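Local coordinates for protein NleG5-1 effector (Enterobacteria phage YYZ-2008, PDB 5VGC) that probably acts as a ubiquitin-protein ligase, a bacterial effector with a RING-related domain, and binds calcium ions, at residues I28-E36 and I48-F57; Q38-S47 and F57-G65. The protein carries 1 engineered substitution. All blocks are in the same frame, centred on the assembly; numbering follows the deposited sequence.

Contact 1. Residues I28-E36 and I48-F57; sequences IRNQTIRGE and IRPMQVNGYF
F57 directs its ring at the last turns of helix 22-34, where T32 meets CD1 and CE1 and R29, one turn earlier, meets CE2 and CZ. T32 crosses the ring at about a right angle, its OG1 lying 3.1 Å from F57 CE1 in an oblique approach. Set between the backbone N and the carbonyl carbon (chi1 59°), this hydroxyl also donates to R29 O one turn back, at 2.6 Å from T32 OG1; it comes from above the carbonyl plane, on the same face as I33 N, so the buried hydroxyl is satisfied within its own helix. The aliphatic part of R29 crosses the CZ/CE2 end of the ring at about a right angle, with R29 CG 3.7 Å from F57 CZ. A bend at chi3 brings R29 NH2 to 3.6 Å from F57 CE2, the ring carbon lying at the guanidinium edge and the two planes 23° apart; NH2 finds its hydrogen-bond acceptor in L85 O. The methyl T32 CG2 turns instead to the strand, packing 3.6 Å from I48 CG2 and close to I48 O. Past the helix end the contact moves outward: P50 CD rests near T32 O and G35 O, and E36 CA offers a CH to I48 O. E36 and R49 run side by side, pointing the same way, and join in a long salt bridge, OE1 of E36 to NE of R49 at 3.6 Å, while E36 OE2 accepts a hydrogen bond from Q38 NE2. Residues 28-34 of helix 22-34 cross residues 48-50 of strand 44-50 at 65°, with T32, I48 and F57 buried and the E36-R49 pair toward the outside. I39 of strand 37-41 touches both I28 and I48, and F57 begins strand 57-60, its backbone N held by N86 just after helix 68-85.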
ATOM      1  N   ILE A  28     -33.565  -6.186  -0.163  1.00 76.86           N
ATOM      2  CA  ILE A  28     -32.907  -5.319   0.840  1.00 73.96           C
ATOM      3  C   ILE A  28     -31.821  -4.481   0.154  1.00 72.19           C
ATOM      4  O   ILE A  28     -31.768  -3.256   0.350  1.00 68.53           O
ATOM      5  CB  ILE A  28     -32.273  -6.073   2.033  1.00 71.33           C
ATOM      6  CG1 ILE A  28     -33.288  -6.971   2.756  1.00 71.95           C
ATOM      7  CG2 ILE A  28     -31.697  -5.074   3.036  1.00 69.24           C
ATOM      8  CD1 ILE A  28     -32.658  -8.015   3.655  1.00 73.35           C
ATOM      9  N   ARG A  29     -30.971  -5.139  -0.647  1.00 71.46           N
ATOM     10  CA  ARG A  29     -29.906  -4.435  -1.387  1.00 79.46           C
ATOM     11  C   ARG A  29     -30.465  -3.347  -2.327  1.00105.99           C
ATOM     12  O   ARG A  29     -29.880  -2.262  -2.448  1.00129.64           O
ATOM     13  CB  ARG A  29     -29.037  -5.382  -2.212  1.00 79.22           C
ATOM     14  CG  ARG A  29     -28.354  -6.531  -1.488  1.00 79.30           C
ATOM     15  CD  ARG A  29     -27.263  -7.112  -2.390  1.00 74.75           C
ATOM     16  NE  ARG A  29     -27.016  -8.556  -2.243  1.00 73.10           N
ATOM     17  CZ  ARG A  29     -26.441  -9.141  -1.196  1.00 68.07           C
ATOM     18  NH1 ARG A  29     -26.272 -10.461  -1.191  1.00 66.99           N
ATOM     19  NH2 ARG A  29     -26.041  -8.427  -0.151  1.00 67.40           N
ATOM     20  N   ASN A  30     -31.590  -3.641  -2.988  1.00119.21           N
ATOM     21  CA  ASN A  30     -32.283  -2.644  -3.824  1.00 94.75           C
ATOM     22  C   ASN A  30     -32.759  -1.445  -2.985  1.00 92.94           C
ATOM     23  O   ASN A  30     -32.431  -0.289  -3.303  1.00 93.93           O
ATOM     24  CB  ASN A  30     -33.472  -3.271  -4.568  1.00102.18           C
ATOM     25  CG  ASN A  30     -33.047  -4.310  -5.610  1.00112.16           C
ATOM     26  OD1 ASN A  30     -31.860  -4.504  -5.887  1.00 92.37           O
ATOM     27  ND2 ASN A  30     -34.033  -4.988  -6.192  1.00118.68           N
ATOM     28  N   GLN A  31     -33.515  -1.721  -1.916  1.00 84.97           N
ATOM     29  CA  GLN A  31     -34.007  -0.653  -1.015  1.00 87.76           C
ATOM     30  C   GLN A  31     -32.893   0.252  -0.449  1.00100.15           C
ATOM     31  O   GLN A  31     -33.101   1.458  -0.283  1.00 94.91           O
ATOM     32  CB  GLN A  31     -34.882  -1.229   0.112  1.00 93.83           C
ATOM     33  CG  GLN A  31     -36.307  -1.569  -0.331  1.00107.80           C
ATOM     34  CD  GLN A  31     -37.295  -0.414  -0.132  1.00121.89           C
ATOM     35  OE1 GLN A  31     -37.316   0.215   0.927  1.00114.64           O
ATOM     36  NE2 GLN A  31     -38.119  -0.138  -1.148  1.00106.66           N
ATOM     37  N   THR A  32     -31.720  -0.322  -0.169  1.00124.35           N
ATOM     38  CA  THR A  32     -30.539   0.479   0.204  1.00 92.04           C
ATOM     39  C   THR A  32     -29.958   1.231  -0.987  1.00 91.11           C
ATOM     40  O   THR A  32     -29.691   2.426  -0.890  1.00 81.75           O
ATOM     41  CB  THR A  32     -29.406  -0.380   0.786  1.00102.19           C
ATOM     42  OG1 THR A  32     -29.004  -1.356  -0.178  1.00141.74           O
ATOM     43  CG2 THR A  32     -29.846  -1.076   2.048  1.00112.13           C
ATOM     44  N   ILE A  33     -29.761   0.516  -2.100  1.00110.96           N
ATOM     45  CA  ILE A  33     -29.260   1.126  -3.351  1.00143.86           C
ATOM     46  C   ILE A  33     -30.115   2.337  -3.786  1.00127.99           C
ATOM     47  O   ILE A  33     -29.578   3.280  -4.371  1.00 97.01           O
ATOM     48  CB  ILE A  33     -29.085   0.067  -4.492  1.00154.19           C
ATOM     49  CG1 ILE A  33     -27.798  -0.745  -4.270  1.00136.93           C
ATOM     50  CG2 ILE A  33     -29.017   0.702  -5.882  1.00132.77           C
ATOM     51  CD1 ILE A  33     -27.613  -1.905  -5.226  1.00131.13           C
ATOM     52  N   ARG A  34     -31.422   2.319  -3.500  1.00160.76           N
ATOM     53  CA  ARG A  34     -32.250   3.526  -3.694  1.00166.71           C
ATOM     54  C   ARG A  34     -31.819   4.657  -2.745  1.00111.99           C
ATOM     55  O   ARG A  34     -31.415   5.729  -3.190  1.00 91.74           O
ATOM     56  CB  ARG A  34     -33.751   3.232  -3.519  1.00189.17           C
ATOM     57  CG  ARG A  34     -34.401   2.343  -4.585  1.00179.30           C
ATOM     58  CD  ARG A  34     -34.080   2.732  -6.026  1.00166.14           C
ATOM     59  NE  ARG A  34     -34.273   4.158  -6.302  1.00152.00           N
ATOM     60  CZ  ARG A  34     -33.852   4.793  -7.400  1.00153.90           C
ATOM     61  NH1 ARG A  34     -34.086   6.097  -7.535  1.00163.92           N
ATOM     62  NH2 ARG A  34     -33.201   4.153  -8.374  1.00151.55           N
ATOM     63  N   GLY A  35     -31.901   4.401  -1.444  1.00104.91           N
ATOM     64  CA  GLY A  35     -31.492   5.378  -0.429  1.00114.72           C
ATOM     65  C   GLY A  35     -31.075   4.695   0.856  1.00 93.55           C
ATOM     66  O   GLY A  35     -29.891   4.656   1.197  1.00 63.75           O
ATOM     67  N   GLU A  36     -32.069   4.166   1.563  1.00 66.39           N
ATOM     68  CA  GLU A  36     -31.864   3.336   2.749  1.00 60.20           C
ATOM     69  C   GLU A  36     -32.951   2.281   2.775  1.00 63.52           C
ATOM     70  O   GLU A  36     -34.028   2.504   2.225  1.00 73.98           O
ATOM     71  CB  GLU A  36     -31.898   4.168   4.045  1.00 58.95           C
ATOM     72  CG  GLU A  36     -33.278   4.612   4.541  1.00 64.28           C
ATOM     73  CD  GLU A  36     -33.242   5.090   5.983  1.00 63.89           C
ATOM     74  OE1 GLU A  36     -32.263   5.786   6.326  1.00 68.49           O
ATOM     75  OE2 GLU A  36     -34.172   4.765   6.767  1.00 59.04           O
ATOM     76  N   ILE A  48     -30.719   0.039   7.149  1.00 38.35           N
ATOM     77  CA  ILE A  48     -29.536  -0.375   6.411  1.00 37.38           C
ATOM     78  C   ILE A  48     -29.239   0.685   5.352  1.00 44.60           C
ATOM     79  O   ILE A  48     -30.100   0.982   4.500  1.00 45.04           O
ATOM     80  CB  ILE A  48     -29.733  -1.743   5.728  1.00 37.77           C
ATOM     81  CG1 ILE A  48     -30.280  -2.785   6.715  1.00 47.85           C
ATOM     82  CG2 ILE A  48     -28.437  -2.244   5.122  1.00 43.38           C
ATOM     83  CD1 ILE A  48     -29.571  -2.878   8.050  1.00 52.12           C
ATOM     84  N   ARG A  49     -28.028   1.242   5.412  1.00 43.32           N
ATOM     85  CA  ARG A  49     -27.503   2.149   4.384  1.00 49.81           C
ATOM     86  C   ARG A  49     -26.302   1.500   3.685  1.00 60.38           C
ATOM     87  O   ARG A  49     -25.576   0.694   4.307  1.00 77.73           O
ATOM     88  CB  ARG A  49     -27.070   3.478   5.001  1.00 61.24           C
ATOM     89  CG  ARG A  49     -28.224   4.299   5.553  1.00 73.30           C
ATOM     90  CD  ARG A  49     -27.781   5.351   6.560  1.00 79.21           C
ATOM     91  NE  ARG A  49     -28.851   5.672   7.509  1.00 84.00           N
ATOM     92  CZ  ARG A  49     -28.694   6.362   8.641  1.00101.59           C
ATOM     93  NH1 ARG A  49     -27.500   6.828   9.005  1.00113.42           N
ATOM     94  NH2 ARG A  49     -29.746   6.584   9.426  1.00110.32           N
ATOM     95  N   PRO A  50     -26.098   1.839   2.400  1.00 47.87           N
ATOM     96  CA  PRO A  50     -24.963   1.306   1.662  1.00 59.42           C
ATOM     97  C   PRO A  50     -23.688   2.010   2.114  1.00 66.82           C
ATOM     98  O   PRO A  50     -23.685   3.230   2.284  1.00 74.75           O
ATOM     99  CB  PRO A  50     -25.292   1.667   0.204  1.00 48.59           C
ATOM    100  CG  PRO A  50     -26.068   2.932   0.309  1.00 48.81           C
ATOM    101  CD  PRO A  50     -26.869   2.794   1.581  1.00 46.97           C
ATOM    102  N   MET A  51     -22.619   1.250   2.309  1.00 74.57           N
ATOM    103  CA  MET A  51     -21.351   1.826   2.754  1.00 61.97           C
ATOM    104  C   MET A  51     -20.656   2.508   1.598  1.00 66.05           C
ATOM    105  O   MET A  51     -21.048   2.362   0.439  1.00 64.13           O
ATOM    106  CB  MET A  51     -20.443   0.756   3.358  1.00 57.98           C
ATOM    107  CG  MET A  51     -20.976   0.200   4.679  1.00 57.93           C
ATOM    108  SD  MET A  51     -19.803  -0.905   5.481  1.00 49.11           S
ATOM    109  CE  MET A  51     -18.674   0.336   6.141  1.00 48.80           C
ATOM    110  N   GLN A  52     -19.608   3.251   1.934  1.00 67.27           N
ATOM    111  CA  GLN A  52     -18.854   4.029   0.961  1.00 73.17           C
ATOM    112  C   GLN A  52     -18.222   3.096  -0.080  1.00 70.00           C
ATOM    113  O   GLN A  52     -18.056   3.475  -1.235  1.00 90.91           O
ATOM    114  CB  GLN A  52     -17.781   4.909   1.631  1.00 90.42           C
ATOM    115  CG  GLN A  52     -18.301   5.841   2.734  1.00117.16           C
ATOM    116  CD  GLN A  52     -18.413   5.182   4.115  1.00142.88           C
ATOM    117  OE1 GLN A  52     -18.832   4.016   4.243  1.00 68.57           O
ATOM    118  NE2 GLN A  52     -18.048   5.929   5.152  1.00160.17           N
ATOM    119  N   VAL A  53     -17.881   1.877   0.343  1.00 71.14           N
ATOM    120  CA  VAL A  53     -17.362   0.850  -0.553  1.00 69.73           C
ATOM    121  C   VAL A  53     -18.533   0.132  -1.208  1.00 69.21           C
ATOM    122  O   VAL A  53     -19.560  -0.114  -0.564  1.00 57.93           O
ATOM    123  CB  VAL A  53     -16.519  -0.205   0.200  1.00 60.78           C
ATOM    124  CG1 VAL A  53     -15.869  -1.184  -0.774  1.00 60.32           C
ATOM    125  CG2 VAL A  53     -15.439   0.464   1.045  1.00 65.39           C
ATOM    126  N   ASN A  54     -18.356  -0.217  -2.480  1.00 75.61           N
ATOM    127  CA  ASN A  54     -19.408  -0.866  -3.256  1.00 83.81           C
ATOM    128  C   ASN A  54     -19.615  -2.298  -2.756  1.00 75.01           C
ATOM    129  O   ASN A  54     -18.647  -3.029  -2.546  1.00 69.05           O
ATOM    130  CB  ASN A  54     -19.068  -0.880  -4.758  1.00 90.06           C
ATOM    131  CG  ASN A  54     -18.893   0.518  -5.349  1.00 92.22           C
ATOM    132  OD1 ASN A  54     -19.498   1.490  -4.891  1.00 88.88           O
ATOM    133  ND2 ASN A  54     -18.060   0.618  -6.377  1.00 85.94           N
ATOM    134  N   GLY A  55     -20.878  -2.677  -2.568  1.00 74.97           N
ATOM    135  CA  GLY A  55     -21.254  -4.033  -2.189  1.00 65.53           C
ATOM    136  C   GLY A  55     -21.365  -4.312  -0.698  1.00 69.06           C
ATOM    137  O   GLY A  55     -21.691  -5.441  -0.307  1.00 84.70           O
ATOM    138  N   TYR A  56     -21.104  -3.306   0.135  1.00 53.24           N
ATOM    139  CA  TYR A  56     -21.155  -3.479   1.584  1.00 46.65           C
ATOM    140  C   TYR A  56     -22.203  -2.575   2.196  1.00 46.16           C
ATOM    141  O   TYR A  56     -22.464  -1.479   1.695  1.00 49.96           O
ATOM    142  CB  TYR A  56     -19.797  -3.215   2.221  1.00 43.22           C
ATOM    143  CG  TYR A  56     -18.733  -4.186   1.774  1.00 42.24           C
ATOM    144  CD1 TYR A  56     -18.448  -5.337   2.502  1.00 40.83           C
ATOM    145  CD2 TYR A  56     -18.008  -3.947   0.621  1.00 43.40           C
ATOM    146  CE1 TYR A  56     -17.473  -6.213   2.088  1.00 41.99           C
ATOM    147  CE2 TYR A  56     -17.024  -4.824   0.198  1.00 44.36           C
ATOM    148  CZ  TYR A  56     -16.764  -5.952   0.932  1.00 43.75           C
ATOM    149  OH  TYR A  56     -15.786  -6.808   0.505  1.00 45.83           O
ATOM    150  N   PHE A  57     -22.794  -3.048   3.284  1.00 44.95           N
ATOM    151  CA  PHE A  57     -23.961  -2.437   3.884  1.00 46.52           C
ATOM    152  C   PHE A  57     -23.747  -2.287   5.380  1.00 46.39           C
ATOM    153  O   PHE A  57     -23.051  -3.086   6.011  1.00 44.57           O
ATOM    154  CB  PHE A  57     -25.211  -3.275   3.590  1.00 46.40           C
ATOM    155  CG  PHE A  57     -25.430  -3.524   2.131  1.00 46.99           C
ATOM    156  CD1 PHE A  57     -26.079  -2.585   1.337  1.00 50.32           C
ATOM    157  CD2 PHE A  57     -24.971  -4.688   1.546  1.00 48.90           C
ATOM    158  CE1 PHE A  57     -26.273  -2.819  -0.020  1.00 54.26           C
ATOM    159  CE2 PHE A  57     -25.157  -4.927   0.192  1.00 53.49           C
ATOM    160  CZ  PHE A  57     -25.811  -3.997  -0.596  1.00 55.14           C
TER

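Contact 2. Residues Q38-S47 and F57-G65; sequences QIRLGELMVS and FMGSLNQDG
S47 and S60 form an antiparallel hydrogen-bonded pair, the tight part of this contact. S47 N donates to S60 O at 2.8 Å and nearly straight (171°), and S60 N returns an equally short bond to S47 O. A chi1 of 61° swings the S60 hydroxyl over to S47 O for a further weak bond, while G59 CA brings a CH to the same oxygen. V46 and L61 add apolar packing, their branches V46 CG1 and L61 CD1 meeting at 3.4 Å.

Beyond L61 the pairing gives way to an inverse gamma turn centred on N62, and the contact passes to side chains near solvent. N62 OD1 accepts from Q38 NE2 at 3.1 Å and lies in the amide plane of Q38; the two side chains cross at about a right angle, their amide planes only 19° apart. The exposed M45 merely lays its methyl CE 4.0 Å from N62 CB.

Strand 44-50 is the middle member of the three-stranded antiparallel sheet, between 37-41 and 57-60. Helix 68-85 covers the side bearing V46 and L41, and its E82 takes a hydrogen bond from G59 N.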
ATOM      1  N   GLN A  38     -35.397   0.128   5.306  1.00 77.90           N
ATOM      2  CA  GLN A  38     -35.955   0.003   6.659  1.00 85.99           C
ATOM      3  C   GLN A  38     -36.394  -1.441   6.889  1.00102.53           C
ATOM      4  O   GLN A  38     -37.382  -1.896   6.303  1.00115.12           O
ATOM      5  CB  GLN A  38     -37.125   0.976   6.889  1.00 85.84           C
ATOM      6  CG  GLN A  38     -36.707   2.363   7.380  1.00 94.15           C
ATOM      7  CD  GLN A  38     -36.298   2.398   8.852  1.00111.70           C
ATOM      8  OE1 GLN A  38     -36.780   1.615   9.677  1.00111.71           O
ATOM      9  NE2 GLN A  38     -35.406   3.318   9.184  1.00 73.77           N
ATOM     10  N   ILE A  39     -35.648  -2.146   7.740  1.00 92.87           N
ATOM     11  CA  ILE A  39     -35.943  -3.527   8.107  1.00 88.09           C
ATOM     12  C   ILE A  39     -36.691  -3.564   9.446  1.00 85.54           C
ATOM     13  O   ILE A  39     -36.339  -2.835  10.384  1.00 52.77           O
ATOM     14  CB  ILE A  39     -34.650  -4.390   8.132  1.00 91.65           C
ATOM     15  CG1 ILE A  39     -34.214  -4.696   6.694  1.00 91.84           C
ATOM     16  CG2 ILE A  39     -34.854  -5.700   8.908  1.00 81.43           C
ATOM     17  CD1 ILE A  39     -32.851  -5.338   6.565  1.00 76.75           C
ATOM     18  N   ARG A  40     -37.724  -4.413   9.507  1.00126.71           N
ATOM     19  CA  ARG A  40     -38.466  -4.705  10.741  1.00123.56           C
ATOM     20  C   ARG A  40     -37.979  -6.021  11.342  1.00 80.13           C
ATOM     21  O   ARG A  40     -37.904  -7.031  10.644  1.00 63.46           O
ATOM     22  CB  ARG A  40     -39.969  -4.823  10.453  1.00178.59           C
ATOM     23  CG  ARG A  40     -40.852  -4.760  11.693  1.00238.95           C
ATOM     24  CD  ARG A  40     -42.323  -4.958  11.350  1.00212.76           C
ATOM     25  NE  ARG A  40     -42.812  -3.953  10.403  1.00160.69           N
ATOM     26  CZ  ARG A  40     -43.103  -2.685  10.701  1.00114.05           C
ATOM     27  NH1 ARG A  40     -42.965  -2.211  11.941  1.00112.34           N
ATOM     28  NH2 ARG A  40     -43.540  -1.871   9.743  1.00109.92           N
ATOM     29  N   LEU A  41     -37.662  -6.006  12.634  1.00 57.44           N
ATOM     30  CA  LEU A  41     -37.277  -7.224  13.364  1.00 73.02           C
ATOM     31  C   LEU A  41     -37.949  -7.207  14.714  1.00 64.73           C
ATOM     32  O   LEU A  41     -37.758  -6.267  15.479  1.00 58.32           O
ATOM     33  CB  LEU A  41     -35.757  -7.290  13.543  1.00104.88           C
ATOM     34  CG  LEU A  41     -34.961  -7.971  12.439  1.00 96.53           C
ATOM     35  CD1 LEU A  41     -33.498  -7.621  12.625  1.00128.99           C
ATOM     36  CD2 LEU A  41     -35.160  -9.477  12.490  1.00 95.42           C
ATOM     37  N   GLY A  42     -38.726  -8.247  15.009  1.00124.12           N
ATOM     38  CA  GLY A  42     -39.702  -8.197  16.097  1.00120.77           C
ATOM     39  C   GLY A  42     -40.664  -7.076  15.748  1.00103.54           C
ATOM     40  O   GLY A  42     -41.296  -7.110  14.688  1.00121.82           O
ATOM     41  N   GLU A  43     -40.763  -6.091  16.630  1.00 93.28           N
ATOM     42  CA  GLU A  43     -41.337  -4.793  16.284  1.00108.59           C
ATOM     43  C   GLU A  43     -40.295  -3.726  16.643  1.00115.40           C
ATOM     44  O   GLU A  43     -40.552  -2.810  17.430  1.00113.42           O
ATOM     45  CB  GLU A  43     -42.691  -4.573  16.977  1.00140.90           C
ATOM     46  CG  GLU A  43     -43.791  -5.517  16.480  1.00129.47           C
ATOM     47  CD  GLU A  43     -45.195  -4.924  16.507  1.00134.56           C
ATOM     48  OE1 GLU A  43     -45.360  -3.706  16.282  1.00127.71           O
ATOM     49  OE2 GLU A  43     -46.153  -5.691  16.744  1.00134.62           O
ATOM     50  N   LEU A  44     -39.109  -3.882  16.047  1.00124.01           N
ATOM     51  CA  LEU A  44     -37.985  -2.944  16.180  1.00100.32           C
ATOM     52  C   LEU A  44     -37.538  -2.510  14.783  1.00 96.42           C
ATOM     53  O   LEU A  44     -37.493  -3.333  13.853  1.00 68.18           O
ATOM     54  CB  LEU A  44     -36.785  -3.568  16.912  1.00 97.60           C
ATOM     55  CG  LEU A  44     -36.878  -3.956  18.392  1.00116.30           C
ATOM     56  CD1 LEU A  44     -37.590  -5.288  18.559  1.00114.34           C
ATOM     57  CD2 LEU A  44     -35.491  -4.012  19.024  1.00118.21           C
ATOM     58  N   MET A  45     -37.199  -1.227  14.656  1.00109.93           N
ATOM     59  CA  MET A  45     -36.734  -0.630  13.399  1.00125.27           C
ATOM     60  C   MET A  45     -35.211  -0.738  13.303  1.00109.41           C
ATOM     61  O   MET A  45     -34.510  -0.443  14.277  1.00139.68           O
ATOM     62  CB  MET A  45     -37.098   0.868  13.348  1.00164.70           C
ATOM     63  CG  MET A  45     -38.573   1.236  13.486  1.00182.55           C
ATOM     64  SD  MET A  45     -38.858   2.963  13.974  1.00178.03           S
ATOM     65  CE  MET A  45     -38.084   3.886  12.642  1.00169.76           C
ATOM     66  N   VAL A  46     -34.706  -1.163  12.143  1.00 81.17           N
ATOM     67  CA  VAL A  46     -33.270  -1.046  11.812  1.00 84.45           C
ATOM     68  C   VAL A  46     -33.113  -0.498  10.395  1.00 86.96           C
ATOM     69  O   VAL A  46     -33.842  -0.901   9.479  1.00 57.08           O
ATOM     70  CB  VAL A  46     -32.473  -2.378  11.947  1.00 84.74           C
ATOM     71  CG1 VAL A  46     -32.065  -2.624  13.390  1.00 75.18           C
ATOM     72  CG2 VAL A  46     -33.253  -3.560  11.416  1.00 93.95           C
ATOM     73  N   SER A  47     -32.162   0.423  10.226  1.00 90.37           N
ATOM     74  CA  SER A  47     -31.952   1.098   8.946  1.00 74.06           C
ATOM     75  C   SER A  47     -30.638   0.634   8.334  1.00 53.42           C
ATOM     76  O   SER A  47     -29.573   0.812   8.935  1.00 74.11           O
ATOM     77  CB  SER A  47     -31.932   2.618   9.143  1.00 84.79           C
ATOM     78  OG  SER A  47     -31.861   3.282   7.887  1.00115.01           O
ATOM     79  N   PHE A  57     -22.794  -3.048   3.284  1.00 44.95           N
ATOM     80  CA  PHE A  57     -23.961  -2.437   3.884  1.00 46.52           C
ATOM     81  C   PHE A  57     -23.747  -2.287   5.380  1.00 46.39           C
ATOM     82  O   PHE A  57     -23.051  -3.086   6.011  1.00 44.57           O
ATOM     83  CB  PHE A  57     -25.211  -3.275   3.590  1.00 46.40           C
ATOM     84  CG  PHE A  57     -25.430  -3.524   2.131  1.00 46.99           C
ATOM     85  CD1 PHE A  57     -26.079  -2.585   1.337  1.00 50.32           C
ATOM     86  CD2 PHE A  57     -24.971  -4.688   1.546  1.00 48.90           C
ATOM     87  CE1 PHE A  57     -26.273  -2.819  -0.020  1.00 54.26           C
ATOM     88  CE2 PHE A  57     -25.157  -4.927   0.192  1.00 53.49           C
ATOM     89  CZ  PHE A  57     -25.811  -3.997  -0.596  1.00 55.14           C
ATOM     90  N   MET A  58     -24.373  -1.254   5.929  1.00 48.91           N
ATOM     91  CA  MET A  58     -24.122  -0.809   7.284  1.00 55.10           C
ATOM     92  C   MET A  58     -25.458  -0.530   7.930  1.00 61.98           C
ATOM     93  O   MET A  58     -26.305   0.153   7.332  1.00 79.77           O
ATOM     94  CB  MET A  58     -23.224   0.446   7.222  1.00 67.48           C
ATOM     95  CG  MET A  58     -23.278   1.448   8.365  1.00 69.27           C
ATOM     96  SD  MET A  58     -22.091   2.786   8.051  1.00 77.05           S
ATOM     97  CE  MET A  58     -22.653   3.504   6.503  1.00 87.28           C
ATOM     98  N   GLY A  59     -25.640  -1.060   9.137  1.00 57.02           N
ATOM     99  CA  GLY A  59     -26.917  -0.997   9.827  1.00 59.63           C
ATOM    100  C   GLY A  59     -26.881  -0.079  11.023  1.00 64.79           C
ATOM    101  O   GLY A  59     -25.891  -0.063  11.754  1.00 63.61           O
ATOM    102  N   SER A  60     -27.959   0.682  11.222  1.00 71.88           N
ATOM    103  CA  SER A  60     -28.122   1.509  12.419  1.00 78.81           C
ATOM    104  C   SER A  60     -29.465   1.221  13.070  1.00 74.12           C
ATOM    105  O   SER A  60     -30.423   0.832  12.387  1.00 73.88           O
ATOM    106  CB  SER A  60     -27.997   2.998  12.078  1.00 90.17           C
ATOM    107  OG  SER A  60     -29.002   3.412  11.164  1.00119.16           O
ATOM    108  N   LEU A  61     -29.519   1.416  14.389  1.00 75.29           N
ATOM    109  CA  LEU A  61     -30.712   1.146  15.184  1.00 82.64           C
ATOM    110  C   LEU A  61     -31.440   2.447  15.554  1.00 94.17           C
ATOM    111  O   LEU A  61     -31.074   3.119  16.516  1.00 93.63           O
ATOM    112  CB  LEU A  61     -30.321   0.369  16.447  1.00 80.92           C
ATOM    113  CG  LEU A  61     -31.449  -0.251  17.277  1.00 85.86           C
ATOM    114  CD1 LEU A  61     -32.121  -1.399  16.545  1.00 79.64           C
ATOM    115  CD2 LEU A  61     -30.925  -0.732  18.624  1.00 90.09           C
ATOM    116  N   ASN A  62     -32.472   2.796  14.785  1.00109.91           N
ATOM    117  CA  ASN A  62     -33.357   3.927  15.107  1.00118.61           C
ATOM    118  C   ASN A  62     -34.157   3.587  16.376  1.00125.42           C
ATOM    119  O   ASN A  62     -35.271   3.056  16.298  1.00174.35           O
ATOM    120  CB  ASN A  62     -34.324   4.248  13.942  1.00122.12           C
ATOM    121  CG  ASN A  62     -33.645   4.920  12.753  1.00111.22           C
ATOM    122  OD1 ASN A  62     -33.789   4.470  11.615  1.00104.20           O
ATOM    123  ND2 ASN A  62     -32.912   6.001  13.009  1.00101.43           N
ATOM    124  N   GLN A  63     -33.570   3.896  17.532  1.00118.25           N
ATOM    125  CA  GLN A  63     -34.138   3.553  18.842  1.00105.26           C
ATOM    126  C   GLN A  63     -34.150   4.764  19.762  1.00125.05           C
ATOM    127  O   GLN A  63     -33.414   5.725  19.532  1.00137.00           O
ATOM    128  CB  GLN A  63     -33.337   2.432  19.504  1.00108.05           C
ATOM    129  CG  GLN A  63     -31.835   2.709  19.645  1.00119.08           C
ATOM    130  CD  GLN A  63     -31.230   2.243  20.964  1.00159.57           C
ATOM    131  OE1 GLN A  63     -30.100   1.751  20.990  1.00224.58           O
ATOM    132  NE2 GLN A  63     -31.968   2.404  22.061  1.00198.60           N
ATOM    133  N   ASP A  64     -34.990   4.707  20.797  1.00128.21           N
ATOM    134  CA  ASP A  64     -35.100   5.775  21.802  1.00120.03           C
ATOM    135  C   ASP A  64     -35.551   5.222  23.155  1.00131.19           C
ATOM    136  O   ASP A  64     -36.673   4.729  23.278  1.00105.87           O
ATOM    137  CB  ASP A  64     -36.073   6.867  21.329  1.00114.90           C
ATOM    138  CG  ASP A  64     -35.374   7.993  20.577  1.00117.01           C
ATOM    139  OD1 ASP A  64     -34.753   8.857  21.232  1.00122.61           O
ATOM    140  OD2 ASP A  64     -35.447   8.015  19.330  1.00121.52           O
ATOM    141  N   GLY A  65     -34.667   5.305  24.152  1.00175.77           N
ATOM    142  CA  GLY A  65     -34.977   4.932  25.537  1.00209.39           C
ATOM    143  C   GLY A  65     -35.359   3.480  25.794  1.00193.07           C
ATOM    144  O   GLY A  65     -36.068   3.199  26.767  1.00204.20           O
TER

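Strand 44-50 serves both contacts: contact 1 sets helix 22-34 against its later end, and contact 2 pairs its earlier part with strand 57-60. F57 lies in both ranges but touches its partner segment only in contact 1. Both are partly buried, yet their chemistry differs. Contact 1 has buried ring and methyl packing with a long salt bridge at its rim and lacks hydrogen bonds between its segments; contact 2 relies on backbone bonds, extended by an amide pair on its outer side. They meet where R49 N probably bonds M58 O, continuing the pairing, and where I48 packs on I39.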